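PDB 1RKX: CDP-glucose-4,6-dehydratase from Yersinia pseudotuberculosis, which probably converts CDP-D-glucose to CDP-4-keto-6-deoxy-D-glucose by removing water, with bound NAD taking up and returning a hydride. Local coordinates for residues S26-T31 with N351-T356. Sequence-based numbering, arbitrary orientation.
Sequences SLWLQT and NNYMNT
Y353, whose ring touches W28, has its hydroxyl OH gripped by two hydrogen bonds, to E237 OE1 and S240 OG. The indole N-H of W28 points at the sulfur of M354 in a weak hydrogen bond, with NE1 3.4 Å from SD and an N-H...S angle of 152°. The sulfur lies at the edge of the indole, close to its plane, a Met-aromatic contact in which SD is 4.5 Å from the centroid of the five-membered ring. The M354 chain bends at its end, which brings methyl CE beside NE1 while CG rests 3.7 Å from W28 CZ2. The far end of the indole meets Y353: CH2 of W28 touches CD2 of Y353 at 3.7 Å, and the two ring planes stand at 77° in an oblique pairing. With CG anti to the backbone N (chi1 -161°), the W28 indole is carried from its own helix across to 351-356; the nearest CA atoms of the two segments, W28 CA and N351 CA, are 8.9 Å apart. The Y353 ring also meets W320 edge-to-face. The contact thus joins helix 20-31 of the Rossmann domain to the C-terminal helix 342-355; helix 236-251 packs against both W28 and Y353, while L29 rests on strand 11-15 of the parallel sheet.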
ATOM      1  N   SER C  26     -33.305  13.915  12.453  1.00 17.82           N
ATOM      2  CA  SER C  26     -33.987  14.565  13.570  1.00 19.23           C
ATOM      3  C   SER C  26     -35.392  13.999  13.749  1.00 19.17           C
ATOM      4  O   SER C  26     -35.813  13.719  14.873  1.00 19.01           O
ATOM      5  CB  SER C  26     -34.044  16.076  13.349  1.00 17.80           C
ATOM      6  OG  SER C  26     -32.735  16.625  13.392  1.00 19.57           O
ATOM      7  N   LEU C  27     -36.113  13.828  12.642  1.00 18.94           N
ATOM      8  CA  LEU C  27     -37.463  13.268  12.694  1.00 19.99           C
ATOM      9  C   LEU C  27     -37.414  11.851  13.253  1.00 22.01           C
ATOM     10  O   LEU C  27     -38.258  11.461  14.067  1.00 23.05           O
ATOM     11  CB  LEU C  27     -38.089  13.231  11.303  1.00 20.06           C
ATOM     12  CG  LEU C  27     -38.576  14.546  10.700  1.00 22.48           C
ATOM     13  CD1 LEU C  27     -38.991  14.325   9.244  1.00 23.59           C
ATOM     14  CD2 LEU C  27     -39.746  15.078  11.530  1.00 23.60           C
ATOM     15  N   TRP C  28     -36.420  11.081  12.815  1.00 21.87           N
ATOM     16  CA  TRP C  28     -36.260   9.700  13.265  1.00 22.63           C
ATOM     17  C   TRP C  28     -36.025   9.664  14.772  1.00 22.80           C
ATOM     18  O   TRP C  28     -36.670   8.900  15.494  1.00 23.50           O
ATOM     19  CB  TRP C  28     -35.080   9.039  12.543  1.00 23.67           C
ATOM     20  CG  TRP C  28     -35.104   7.526  12.574  1.00 24.85           C
ATOM     21  CD1 TRP C  28     -35.724   6.726  13.498  1.00 23.33           C
ATOM     22  CD2 TRP C  28     -34.457   6.640  11.649  1.00 24.38           C
ATOM     23  NE1 TRP C  28     -35.503   5.399  13.202  1.00 24.48           N
ATOM     24  CE2 TRP C  28     -34.729   5.317  12.073  1.00 25.07           C
ATOM     25  CE3 TRP C  28     -33.673   6.835  10.504  1.00 24.36           C
ATOM     26  CZ2 TRP C  28     -34.243   4.193  11.388  1.00 25.06           C
ATOM     27  CZ3 TRP C  28     -33.187   5.713   9.822  1.00 25.06           C
ATOM     28  CH2 TRP C  28     -33.478   4.410  10.271  1.00 25.36           C
ATOM     29  N   LEU C  29     -35.100  10.496  15.241  1.00 22.16           N
ATOM     30  CA  LEU C  29     -34.778  10.578  16.662  1.00 21.09           C
ATOM     31  C   LEU C  29     -36.019  10.982  17.460  1.00 20.18           C
ATOM     32  O   LEU C  29     -36.294  10.417  18.520  1.00 21.51           O
ATOM     33  CB  LEU C  29     -33.656  11.600  16.889  1.00 19.65           C
ATOM     34  CG  LEU C  29     -32.267  11.189  16.381  1.00 19.96           C
ATOM     35  CD1 LEU C  29     -31.318  12.388  16.383  1.00 18.49           C
ATOM     36  CD2 LEU C  29     -31.725  10.070  17.265  1.00 19.70           C
ATOM     37  N   GLN C  30     -36.763  11.961  16.950  1.00 22.04           N
ATOM     38  CA  GLN C  30     -37.979  12.413  17.625  1.00 23.81           C
ATOM     39  C   GLN C  30     -38.980  11.268  17.783  1.00 25.24           C
ATOM     40  O   GLN C  30     -39.528  11.061  18.868  1.00 23.66           O
ATOM     41  CB  GLN C  30     -38.631  13.559  16.853  1.00 22.32           C
ATOM     42  CG  GLN C  30     -37.795  14.833  16.809  1.00 23.70           C
ATOM     43  CD  GLN C  30     -38.395  15.902  15.918  1.00 27.37           C
ATOM     44  OE1 GLN C  30     -37.686  16.798  15.441  1.00 28.21           O
ATOM     45  NE2 GLN C  30     -39.701  15.825  15.691  1.00 24.66           N
ATOM     46  N   THR C  31     -39.213  10.517  16.707  1.00 24.05           N
ATOM     47  CA  THR C  31     -40.164   9.410  16.768  1.00 27.55           C
ATOM     48  C   THR C  31     -39.759   8.342  17.776  1.00 26.51           C
ATOM     49  O   THR C  31     -40.615   7.629  18.295  1.00 28.30           O
ATOM     50  CB  THR C  31     -40.357   8.732  15.394  1.00 31.01           C
ATOM     51  OG1 THR C  31     -39.167   8.031  15.025  1.00 34.07           O
ATOM     52  CG2 THR C  31     -40.674   9.763  14.338  1.00 31.35           C
ATOM     53  N   ASN C 351     -41.170   4.554   9.830  1.00 29.44           N
ATOM     54  CA  ASN C 351     -41.721   3.329  10.407  1.00 31.69           C
ATOM     55  C   ASN C 351     -41.662   2.185   9.397  1.00 28.69           C
ATOM     56  O   ASN C 351     -41.324   1.056   9.748  1.00 29.02           O
ATOM     57  CB  ASN C 351     -43.168   3.541  10.863  1.00 36.47           C
ATOM     58  CG  ASN C 351     -43.270   4.448  12.074  1.00 43.22           C
ATOM     59  OD1 ASN C 351     -42.479   4.343  13.015  1.00 45.10           O
ATOM     60  ND2 ASN C 351     -44.259   5.334  12.067  1.00 46.83           N
ATOM     61  N   ASN C 352     -41.997   2.482   8.145  1.00 28.13           N
ATOM     62  CA  ASN C 352     -41.958   1.471   7.094  1.00 29.27           C
ATOM     63  C   ASN C 352     -40.545   0.916   6.973  1.00 27.90           C
ATOM     64  O   ASN C 352     -40.354  -0.285   6.791  1.00 26.04           O
ATOM     65  CB  ASN C 352     -42.389   2.077   5.757  1.00 30.60           C
ATOM     66  CG  ASN C 352     -43.886   2.300   5.674  1.00 35.38           C
ATOM     67  OD1 ASN C 352     -44.370   3.036   4.813  1.00 38.11           O
ATOM     68  ND2 ASN C 352     -44.630   1.652   6.564  1.00 35.23           N
ATOM     69  N   TYR C 353     -39.555   1.799   7.078  1.00 25.51           N
ATOM     70  CA  TYR C 353     -38.161   1.383   6.981  1.00 26.18           C
ATOM     71  C   TYR C 353     -37.796   0.476   8.150  1.00 26.17           C
ATOM     72  O   TYR C 353     -37.254  -0.611   7.956  1.00 26.69           O
ATOM     73  CB  TYR C 353     -37.231   2.598   6.995  1.00 24.87           C
ATOM     74  CG  TYR C 353     -35.783   2.232   6.782  1.00 23.92           C
ATOM     75  CD1 TYR C 353     -35.271   2.072   5.497  1.00 22.57           C
ATOM     76  CD2 TYR C 353     -34.933   2.004   7.866  1.00 21.74           C
ATOM     77  CE1 TYR C 353     -33.947   1.688   5.294  1.00 23.36           C
ATOM     78  CE2 TYR C 353     -33.610   1.623   7.673  1.00 23.33           C
ATOM     79  CZ  TYR C 353     -33.126   1.466   6.381  1.00 22.00           C
ATOM     80  OH  TYR C 353     -31.823   1.081   6.180  1.00 23.28           O
ATOM     81  N   MET C 354     -38.077   0.931   9.365  1.00 29.44           N
ATOM     82  CA  MET C 354     -37.749   0.137  10.540  1.00 31.69           C
ATOM     83  C   MET C 354     -38.442  -1.212  10.567  1.00 32.03           C
ATOM     84  O   MET C 354     -37.873  -2.186  11.053  1.00 31.92           O
ATOM     85  CB  MET C 354     -38.077   0.901  11.821  1.00 33.31           C
ATOM     86  CG  MET C 354     -37.129   2.053  12.104  1.00 40.77           C
ATOM     87  SD  MET C 354     -36.960   2.369  13.870  1.00 44.40           S
ATOM     88  CE  MET C 354     -38.423   3.373  14.173  1.00 45.94           C
ATOM     89  N   ASN C 355     -39.664  -1.271  10.043  1.00 32.82           N
ATOM     90  CA  ASN C 355     -40.423  -2.517  10.022  1.00 36.13           C
ATOM     91  C   ASN C 355     -40.069  -3.433   8.854  1.00 38.92           C
ATOM     92  O   ASN C 355     -40.492  -4.589   8.825  1.00 38.42           O
ATOM     93  CB  ASN C 355     -41.926  -2.228  10.001  1.00 35.79           C
ATOM     94  CG  ASN C 355     -42.414  -1.580  11.281  1.00 34.92           C
ATOM     95  OD1 ASN C 355     -42.115  -2.048  12.378  1.00 34.41           O
ATOM     96  ND2 ASN C 355     -43.178  -0.504  11.147  1.00 34.48           N
ATOM     97  N   THR C 356     -39.308  -2.925   7.889  1.00 42.83           N
ATOM     98  CA  THR C 356     -38.913  -3.743   6.743  1.00 46.41           C
ATOM     99  C   THR C 356     -38.063  -4.897   7.260  1.00 54.79           C
ATOM    100  O   THR C 356     -36.953  -4.689   7.747  1.00 52.83           O
ATOM    101  CB  THR C 356     -38.102  -2.932   5.715  1.00 41.11           C
ATOM    102  OG1 THR C 356     -38.926  -1.892   5.175  1.00 36.01           O
ATOM    103  CG2 THR C 356     -37.632  -3.829   4.577  1.00 36.98           C
TER